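Local coordinates for protein choline kinase (Cryptosporidium parvum, PDB 3MES) that probably phosphorylates choline, and perhaps ethanolamine, using ATP, and binds ADP, magnesium and a decamethonium ion, at residues 365-368 with 369-373; 393-396 with 397-401; 400-403 with 404-408. One frame throughout, in Å; residues are numbered along the deposited sequence.

The three contacts are turns of two helices that follow each other in the chain: contact 1 on helix 364-376, contacts 2 and 3 on helix 391-411. Contacts 2 and 3 share Thr400 and His401, with centres about 11 Å apart. The centre of contact 1 lies about 9 Å from that of contact 2 and about 11 Å from that of contact 3. Between contacts 1 and 2, Arg398 probably hydrogen-bonds Ser367 and His368, while Tyr402 of contact 3 packs on Leu365 and Ile369. Contacts 1 and 2 each supply an aromatic residue, Trp371 and Tyr394, to the decamethonium pocket; contact 3 continues helix 391-411 away from it.

Contact 1 (365-368 with 369-373); sequences LISH and ITWGL. With DME (decamethonium ion), chain K.
The indole of Trp371 meets Ser367, one turn earlier on α-helix 364-376, at its edge, where Ser367 OG lies in the ring plane 3.7 Å from Trp371 CD1. One face carries the quaternary ammonium head of decamethonium: methyl C18 sits 3.4 Å above the ring plane, offset toward the rim, and methyl C17 comes within 3.3 Å of Trp371 CZ3. Trp374, another residue of the decamethonium pocket, meets the indole edge-to-face, as does Tyr288; the aromatic pocket is consistent with choline recognition in this family.

The backbone framework is regular i to i+4 bonding. Trp371 N gives the straightest of its bonds across the two segments, to Ser367 O at 3.1 Å and 171° at the hydrogen. The first torsion (chi1 -66°) sets Trp371 CG beside the backbone N, and with chi2 near 117° Trp371 CD1 comes 3.3 Å from Ser367 O. Asn300 OD1 fixes the edge from outside, accepting from Trp371 NE1 while also hydrogen-bonding Ser367 OG. Asn300, on helix 294-303, thus bridges the indole N-H and the Ser367 hydroxyl.

A second link between the turns uses Thr370, whose backbone N donates to Ile366 O at 2.9 Å. The hydroxyl turns back to the same carbonyl, and the modelled distance from Thr370 OG1 to Ile366 O, 2.5 Å, is very short, its exact value doubtful.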
loop_
_atom_site.group_PDB
_atom_site.type_symbol
_atom_site.label_atom_id
_atom_site.label_comp_id
_atom_site.label_asym_id
_atom_site.label_seq_id
_atom_site.Cartn_x
_atom_site.Cartn_y
_atom_site.Cartn_z
ATOM N N LEU B 365 18.758 -10.689 16.912
ATOM C CA LEU B 365 19.837 -10.449 17.857
ATOM C C LEU B 365 20.773 -9.365 17.332
ATOM O O LEU B 365 21.325 -8.579 18.103
ATOM C CB LEU B 365 20.612 -11.742 18.130
ATOM C CG LEU B 365 19.798 -12.964 18.576
ATOM C CD1 LEU B 365 20.693 -14.183 18.699
ATOM C CD2 LEU B 365 19.066 -12.703 19.888
ATOM N N ILE B 366 20.946 -9.324 16.015
ATOM C CA ILE B 366 21.772 -8.296 15.396
ATOM C C ILE B 366 21.228 -6.910 15.733
ATOM O O ILE B 366 21.989 -5.979 15.991
ATOM C CB ILE B 366 21.845 -8.469 13.866
ATOM C CG1 ILE B 366 22.474 -9.818 13.514
ATOM C CG2 ILE B 366 22.643 -7.337 13.236
ATOM C CD1 ILE B 366 23.939 -9.934 13.883
ATOM N N SER B 367 19.903 -6.792 15.747
ATOM C CA SER B 367 19.229 -5.528 16.028
ATOM C C SER B 367 19.423 -5.072 17.474
ATOM O O SER B 367 19.771 -3.916 17.726
ATOM C CB SER B 367 17.736 -5.644 15.708
ATOM O OG SER B 367 17.042 -4.454 16.045
ATOM N N HIS B 368 19.201 -5.983 18.420
ATOM C CA HIS B 368 19.345 -5.665 19.841
ATOM C C HIS B 368 20.770 -5.259 20.201
ATOM O O HIS B 368 20.982 -4.381 21.036
ATOM C CB HIS B 368 18.922 -6.849 20.715
ATOM C CG HIS B 368 17.452 -7.128 20.689
ATOM N ND1 HIS B 368 16.503 -6.151 20.905
ATOM C CD2 HIS B 368 16.768 -8.280 20.498
ATOM C CE1 HIS B 368 15.299 -6.688 20.833
ATOM N NE2 HIS B 368 15.432 -7.978 20.588
ATOM N N ILE B 369 21.749 -5.911 19.586
ATOM C CA ILE B 369 23.143 -5.609 19.876
ATOM C C ILE B 369 23.581 -4.310 19.208
ATOM O O ILE B 369 24.252 -3.482 19.818
ATOM C CB ILE B 369 24.074 -6.756 19.445
ATOM C CG1 ILE B 369 24.134 -7.822 20.544
ATOM C CG2 ILE B 369 25.470 -6.227 19.149
ATOM C CD1 ILE B 369 25.064 -8.974 20.231
ATOM N N THR B 370 23.189 -4.139 17.951
ATOM C CA THR B 370 23.552 -2.952 17.193
ATOM C C THR B 370 23.075 -1.681 17.890
ATOM O O THR B 370 23.867 -0.798 18.210
ATOM C CB THR B 370 22.965 -3.000 15.765
ATOM O OG1 THR B 370 23.447 -4.170 15.086
ATOM C CG2 THR B 370 23.361 -1.759 14.980
ATOM N N TRP B 371 21.776 -1.595 18.134
ATOM C CA TRP B 371 21.210 -0.388 18.715
ATOM C C TRP B 371 21.592 -0.223 20.181
ATOM O O TRP B 371 21.548 0.884 20.722
ATOM C CB TRP B 371 19.697 -0.357 18.517
ATOM C CG TRP B 371 19.327 -0.246 17.073
ATOM C CD1 TRP B 371 18.631 -1.155 16.328
ATOM C CD2 TRP B 371 19.657 0.831 16.187
ATOM N NE1 TRP B 371 18.497 -0.702 15.039
ATOM C CE2 TRP B 371 19.117 0.514 14.926
ATOM C CE3 TRP B 371 20.350 2.035 16.340
ATOM C CZ2 TRP B 371 19.251 1.357 13.823
ATOM C CZ3 TRP B 371 20.483 2.871 15.244
ATOM C CH2 TRP B 371 19.935 2.527 14.002
ATOM N N GLY B 372 21.978 -1.327 20.815
ATOM C CA GLY B 372 22.524 -1.270 22.164
ATOM C C GLY B 372 23.853 -0.532 22.173
ATOM O O GLY B 372 24.009 0.480 22.856
ATOM N N LEU B 373 24.813 -1.039 21.409
ATOM C CA LEU B 373 26.116 -0.395 21.301
ATOM C C LEU B 373 25.964 1.033 20.787
ATOM O O LEU B 373 26.647 1.946 21.250
ATOM C CB LEU B 373 27.031 -1.191 20.371
ATOM C CG LEU B 373 27.262 -2.657 20.727
ATOM C CD1 LEU B 373 28.155 -3.323 19.688
ATOM C CD2 LEU B 373 27.856 -2.786 22.124
HETATM N N1 DME K . 10.093 11.804 19.452
HETATM C C2 DME K . 11.356 12.195 20.101
HETATM C C3 DME K . 12.521 11.414 19.483
HETATM C C4 DME K . 13.769 11.496 20.369
HETATM C C5 DME K . 14.960 10.772 19.731
HETATM C C6 DME K . 14.750 9.253 19.716
HETATM C C7 DME K . 15.786 8.536 20.589
HETATM C C8 DME K . 16.616 7.548 19.767
HETATM C C9 DME K . 16.026 6.137 19.816
HETATM C C10 DME K . 16.094 5.470 18.438
HETATM C C11 DME K . 16.331 3.965 18.569
HETATM N N12 DME K . 16.483 3.361 17.236
HETATM C C13 DME K . 9.008 11.782 20.448
HETATM C C14 DME K . 9.770 12.778 18.397
HETATM C C15 DME K . 10.238 10.463 18.863
HETATM C C16 DME K . 15.293 3.639 16.417
HETATM C C17 DME K . 17.670 3.929 16.579
HETATM C C18 DME K . 16.635 1.903 17.383
#

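Contact 2 (393-396 with 397-401); sequences EYAN and TRFTH
Tyr394, a wall residue of the decamethonium pocket, and Arg398, one turn further along α-helix 391-411, form an i to i+4 pair whose side chains run side by side in the same direction. Arg398 CG rests over one face of the Tyr394 phenol ring, 3.9 Å from its centroid and 22° off the ring normal, a CH-pi contact. The chain then bends at chi2 and chi3 (-49° and -55°), which swings the guanidinium round to the hydroxyl. Arg398 NH1 donates to Tyr394 OH at 2.8 Å with the oxygen close to the guanidinium plane, while the ring and guanidinium planes stand steeply to each other. Tyr394 OH also hydrogen-bonds Tyr309 OH, so the phenol is held at its face and at its oxygen.

Two threonines turn their hydroxyls back onto the helix. Thr397 OG1 reaches Glu393 O at 2.9 Å, and Thr400 OG1 reaches Asn396 O at 2.7 Å. Each carbonyl also accepts the backbone N of the same threonine, and hydroxyl and amide arrive from opposite faces of the carbonyl plane. On another side of the helix, Phe399 lays a ring face over Ala395 O, with Phe399 CG 3.3 Å from it.

Helix 364-376 borders Arg398 and Phe399 through Trp371 and Ile376, helix 222-231 receives Phe399 on Leu224 and Ile228, and Phe317 meets the Tyr394 ring edge-to-face.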
loop_
_atom_site.group_PDB
_atom_site.type_symbol
_atom_site.label_atom_id
_atom_site.label_comp_id
_atom_site.label_asym_id
_atom_site.label_seq_id
_atom_site.Cartn_x
_atom_site.Cartn_y
_atom_site.Cartn_z
ATOM N N GLU B 393 19.790 3.620 29.723
ATOM C CA GLU B 393 18.719 2.708 30.099
ATOM C C GLU B 393 18.199 1.963 28.876
ATOM O O GLU B 393 17.819 0.794 28.966
ATOM C CB GLU B 393 17.577 3.463 30.785
ATOM C CG GLU B 393 16.514 2.553 31.384
ATOM C CD GLU B 393 17.093 1.560 32.374
ATOM O OE1 GLU B 393 18.118 1.884 33.013
ATOM O OE2 GLU B 393 16.526 0.456 32.514
ATOM N N TYR B 394 18.183 2.641 27.731
ATOM C CA TYR B 394 17.715 2.020 26.497
ATOM C C TYR B 394 18.664 0.921 26.040
ATOM O O TYR B 394 18.231 -0.113 25.535
ATOM C CB TYR B 394 17.536 3.053 25.383
ATOM C CG TYR B 394 17.089 2.440 24.075
ATOM C CD1 TYR B 394 15.800 1.947 23.924
ATOM C CD2 TYR B 394 17.956 2.346 22.996
ATOM C CE1 TYR B 394 15.387 1.379 22.736
ATOM C CE2 TYR B 394 17.551 1.782 21.802
ATOM C CZ TYR B 394 16.265 1.301 21.678
ATOM O OH TYR B 394 15.853 0.740 20.492
ATOM N N ALA B 395 19.960 1.154 26.216
ATOM C CA ALA B 395 20.968 0.164 25.867
ATOM C C ALA B 395 20.823 -1.068 26.756
ATOM O O ALA B 395 20.852 -2.200 26.274
ATOM C CB ALA B 395 22.359 0.757 25.994
ATOM N N ASN B 396 20.665 -0.837 28.056
ATOM C CA ASN B 396 20.429 -1.918 29.005
ATOM C C ASN B 396 19.270 -2.794 28.554
ATOM O O ASN B 396 19.305 -4.015 28.695
ATOM C CB ASN B 396 20.120 -1.353 30.393
ATOM C CG ASN B 396 21.355 -0.856 31.112
ATOM O OD1 ASN B 396 21.259 -0.174 32.132
ATOM N ND2 ASN B 396 22.526 -1.201 30.588
ATOM N N THR B 397 18.244 -2.156 28.007
ATOM C CA THR B 397 17.052 -2.868 27.569
ATOM C C THR B 397 17.334 -3.732 26.343
ATOM O O THR B 397 17.017 -4.924 26.332
ATOM C CB THR B 397 15.892 -1.895 27.287
ATOM O OG1 THR B 397 15.651 -1.097 28.452
ATOM C CG2 THR B 397 14.625 -2.659 26.935
ATOM N N ARG B 398 17.938 -3.138 25.318
ATOM C CA ARG B 398 18.262 -3.886 24.106
ATOM C C ARG B 398 19.158 -5.080 24.429
ATOM O O ARG B 398 18.964 -6.173 23.893
ATOM C CB ARG B 398 18.925 -2.990 23.056
ATOM C CG ARG B 398 18.090 -1.793 22.622
ATOM C CD ARG B 398 16.661 -2.184 22.254
ATOM N NE ARG B 398 16.596 -3.226 21.231
ATOM C CZ ARG B 398 16.481 -2.996 19.926
ATOM N NH1 ARG B 398 16.429 -1.753 19.465
ATOM N NH2 ARG B 398 16.423 -4.015 19.078
ATOM N N PHE B 399 20.136 -4.867 25.306
ATOM C CA PHE B 399 21.024 -5.947 25.724
ATOM C C PHE B 399 20.234 -7.023 26.460
ATOM O O PHE B 399 20.310 -8.200 26.122
ATOM C CB PHE B 399 22.162 -5.426 26.609
ATOM C CG PHE B 399 23.142 -4.541 25.887
ATOM C CD1 PHE B 399 23.304 -4.637 24.514
ATOM C CD2 PHE B 399 23.917 -3.631 26.583
ATOM C CE1 PHE B 399 24.206 -3.830 23.848
ATOM C CE2 PHE B 399 24.823 -2.822 25.926
ATOM C CZ PHE B 399 24.969 -2.923 24.554
ATOM N N THR B 400 19.474 -6.609 27.467
ATOM C CA THR B 400 18.599 -7.523 28.185
ATOM C C THR B 400 17.813 -8.380 27.196
ATOM O O THR B 400 17.792 -9.605 27.300
ATOM C CB THR B 400 17.608 -6.761 29.090
ATOM O OG1 THR B 400 18.328 -6.058 30.110
ATOM C CG2 THR B 400 16.626 -7.722 29.744
ATOM N N HIS B 401 17.179 -7.726 26.229
ATOM C CA HIS B 401 16.330 -8.423 25.269
ATOM C C HIS B 401 17.117 -9.354 24.353
ATOM O O HIS B 401 16.583 -10.354 23.872
ATOM C CB HIS B 401 15.498 -7.434 24.448
ATOM C CG HIS B 401 14.386 -6.795 25.221
ATOM N ND1 HIS B 401 13.829 -5.585 24.866
ATOM C CD2 HIS B 401 13.733 -7.195 26.338
ATOM C CE1 HIS B 401 12.877 -5.271 25.726
ATOM N NE2 HIS B 401 12.800 -6.231 26.630
#

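Contact 3 (400-403 with 404-408); sequences THYL and QKKKE
Lys406 lies alongside Tyr402, one turn earlier, and its chain can be traced atom by atom. Lys406 CB sits 3.3 Å from Tyr402 O, the carbonyl that also accepts Lys406 N at 2.9 Å. CG leaves anti to the backbone N (chi1 -178°) and the chain stays extended through CE, which carries it out beside the phenol. There Lys406 CD approaches the hydroxyl end of the ring obliquely, 3.7 Å from Tyr402 OH, and Lys406 CE stays 4.1 Å from that oxygen. A bend at chi4 (-75°) then sets the direction of NZ, which makes a long, weak ion pair with Glu231 OE1. The same carboxylate oxygen hydrogen-bonds Tyr402 OH, so the tyrosine and the lysine share one acidic partner on helix 222-231.

These residues belong to the C-terminal half of α-helix 391-411, whose regular i to i+4 bonds include Gln404 N to Thr400 O and Lys407 N to Leu403 O. The phenol of Tyr402 also packs against helix 364-376, on Leu365 and Ile369.

On a different flank, His401 and Gln404 point the same way. Gln404 OE1 comes to the imidazole edge near its plane, 4.0 Å from His401 CD2, with amide and ring planes 69° apart. This is a loose approach; the firmer polar link of the imidazole is the hydrogen bond between ND1 and the hydroxyl of Tyr307, a residue of the magnesium site. Lys405 CB packs 3.2 Å from His401 O, but its chain leads away, and NZ forms a salt bridge with Glu361 and a cation-pi contact with Tyr324.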
loop_
_atom_site.group_PDB
_atom_site.type_symbol
_atom_site.label_atom_id
_atom_site.label_comp_id
_atom_site.label_asym_id
_atom_site.label_seq_id
_atom_site.Cartn_x
_atom_site.Cartn_y
_atom_site.Cartn_z
ATOM N N THR B 400 19.474 -6.609 27.467
ATOM C CA THR B 400 18.599 -7.523 28.185
ATOM C C THR B 400 17.813 -8.380 27.196
ATOM O O THR B 400 17.792 -9.605 27.300
ATOM C CB THR B 400 17.608 -6.761 29.090
ATOM O OG1 THR B 400 18.328 -6.058 30.110
ATOM C CG2 THR B 400 16.626 -7.722 29.744
ATOM N N HIS B 401 17.179 -7.726 26.229
ATOM C CA HIS B 401 16.330 -8.423 25.269
ATOM C C HIS B 401 17.117 -9.354 24.353
ATOM O O HIS B 401 16.583 -10.354 23.872
ATOM C CB HIS B 401 15.498 -7.434 24.448
ATOM C CG HIS B 401 14.386 -6.795 25.221
ATOM N ND1 HIS B 401 13.829 -5.585 24.866
ATOM C CD2 HIS B 401 13.733 -7.195 26.338
ATOM C CE1 HIS B 401 12.877 -5.271 25.726
ATOM N NE2 HIS B 401 12.800 -6.231 26.630
ATOM N N TYR B 402 18.383 -9.028 24.111
ATOM C CA TYR B 402 19.252 -9.915 23.346
ATOM C C TYR B 402 19.395 -11.257 24.053
ATOM O O TYR B 402 19.202 -12.312 23.452
ATOM C CB TYR B 402 20.638 -9.301 23.147
ATOM C CG TYR B 402 21.642 -10.306 22.635
ATOM C CD1 TYR B 402 21.800 -10.525 21.275
ATOM C CD2 TYR B 402 22.415 -11.056 23.514
ATOM C CE1 TYR B 402 22.708 -11.451 20.801
ATOM C CE2 TYR B 402 23.325 -11.986 23.049
ATOM C CZ TYR B 402 23.465 -12.178 21.689
ATOM O OH TYR B 402 24.367 -13.099 21.215
ATOM N N LEU B 403 19.749 -11.204 25.333
ATOM C CA LEU B 403 19.890 -12.405 26.145
ATOM C C LEU B 403 18.610 -13.221 26.119
ATOM O O LEU B 403 18.630 -14.424 25.856
ATOM C CB LEU B 403 20.241 -12.029 27.586
ATOM C CG LEU B 403 21.726 -12.037 27.967
ATOM C CD1 LEU B 403 22.624 -11.995 26.741
ATOM C CD2 LEU B 403 22.040 -10.895 28.927
ATOM N N GLN B 404 17.494 -12.552 26.388
ATOM C CA GLN B 404 16.189 -13.201 26.431
ATOM C C GLN B 404 15.833 -13.849 25.096
ATOM O O GLN B 404 15.479 -15.029 25.044
ATOM C CB GLN B 404 15.113 -12.192 26.839
ATOM C CG GLN B 404 13.737 -12.794 27.033
ATOM C CD GLN B 404 12.734 -11.792 27.569
ATOM O OE1 GLN B 404 13.105 -10.717 28.044
ATOM N NE2 GLN B 404 11.455 -12.139 27.497
ATOM N N LYS B 405 15.933 -13.078 24.019
ATOM C CA LYS B 405 15.610 -13.581 22.686
ATOM C C LYS B 405 16.473 -14.786 22.308
ATOM O O LYS B 405 15.981 -15.753 21.728
ATOM C CB LYS B 405 15.756 -12.471 21.641
ATOM C CG LYS B 405 15.190 -12.818 20.272
ATOM C CD LYS B 405 13.674 -12.985 20.304
ATOM C CE LYS B 405 13.125 -13.227 18.904
ATOM N NZ LYS B 405 11.645 -13.413 18.876
ATOM N N LYS B 406 17.760 -14.724 22.640
ATOM C CA LYS B 406 18.672 -15.823 22.347
ATOM C C LYS B 406 18.243 -17.113 23.051
ATOM O O LYS B 406 18.332 -18.197 22.477
ATOM C CB LYS B 406 20.106 -15.453 22.730
ATOM C CG LYS B 406 21.140 -16.523 22.408
ATOM C CD LYS B 406 22.551 -15.990 22.599
ATOM C CE LYS B 406 23.600 -17.001 22.160
ATOM N NZ LYS B 406 23.759 -18.112 23.141
ATOM N N LYS B 407 17.780 -16.995 24.293
ATOM C CA LYS B 407 17.258 -18.156 25.009
ATOM C C LYS B 407 16.011 -18.701 24.321
ATOM O O LYS B 407 15.791 -19.910 24.283
ATOM C CB LYS B 407 16.935 -17.815 26.467
ATOM C CG LYS B 407 18.141 -17.819 27.399
ATOM C CD LYS B 407 17.708 -17.926 28.859
ATOM C CE LYS B 407 17.291 -19.352 29.229
ATOM N NZ LYS B 407 15.969 -19.744 28.657
ATOM N N GLU B 408 15.194 -17.802 23.781
ATOM C CA GLU B 408 13.962 -18.205 23.117
ATOM C C GLU B 408 14.254 -18.921 21.801
ATOM O O GLU B 408 13.705 -19.990 21.533
ATOM C CB GLU B 408 13.046 -16.999 22.891
ATOM C CG GLU B 408 12.664 -16.279 24.177
ATOM C CD GLU B 408 11.430 -15.403 24.027
ATOM O OE1 GLU B 408 11.253 -14.786 22.951
ATOM O OE2 GLU B 408 10.637 -15.335 24.993
#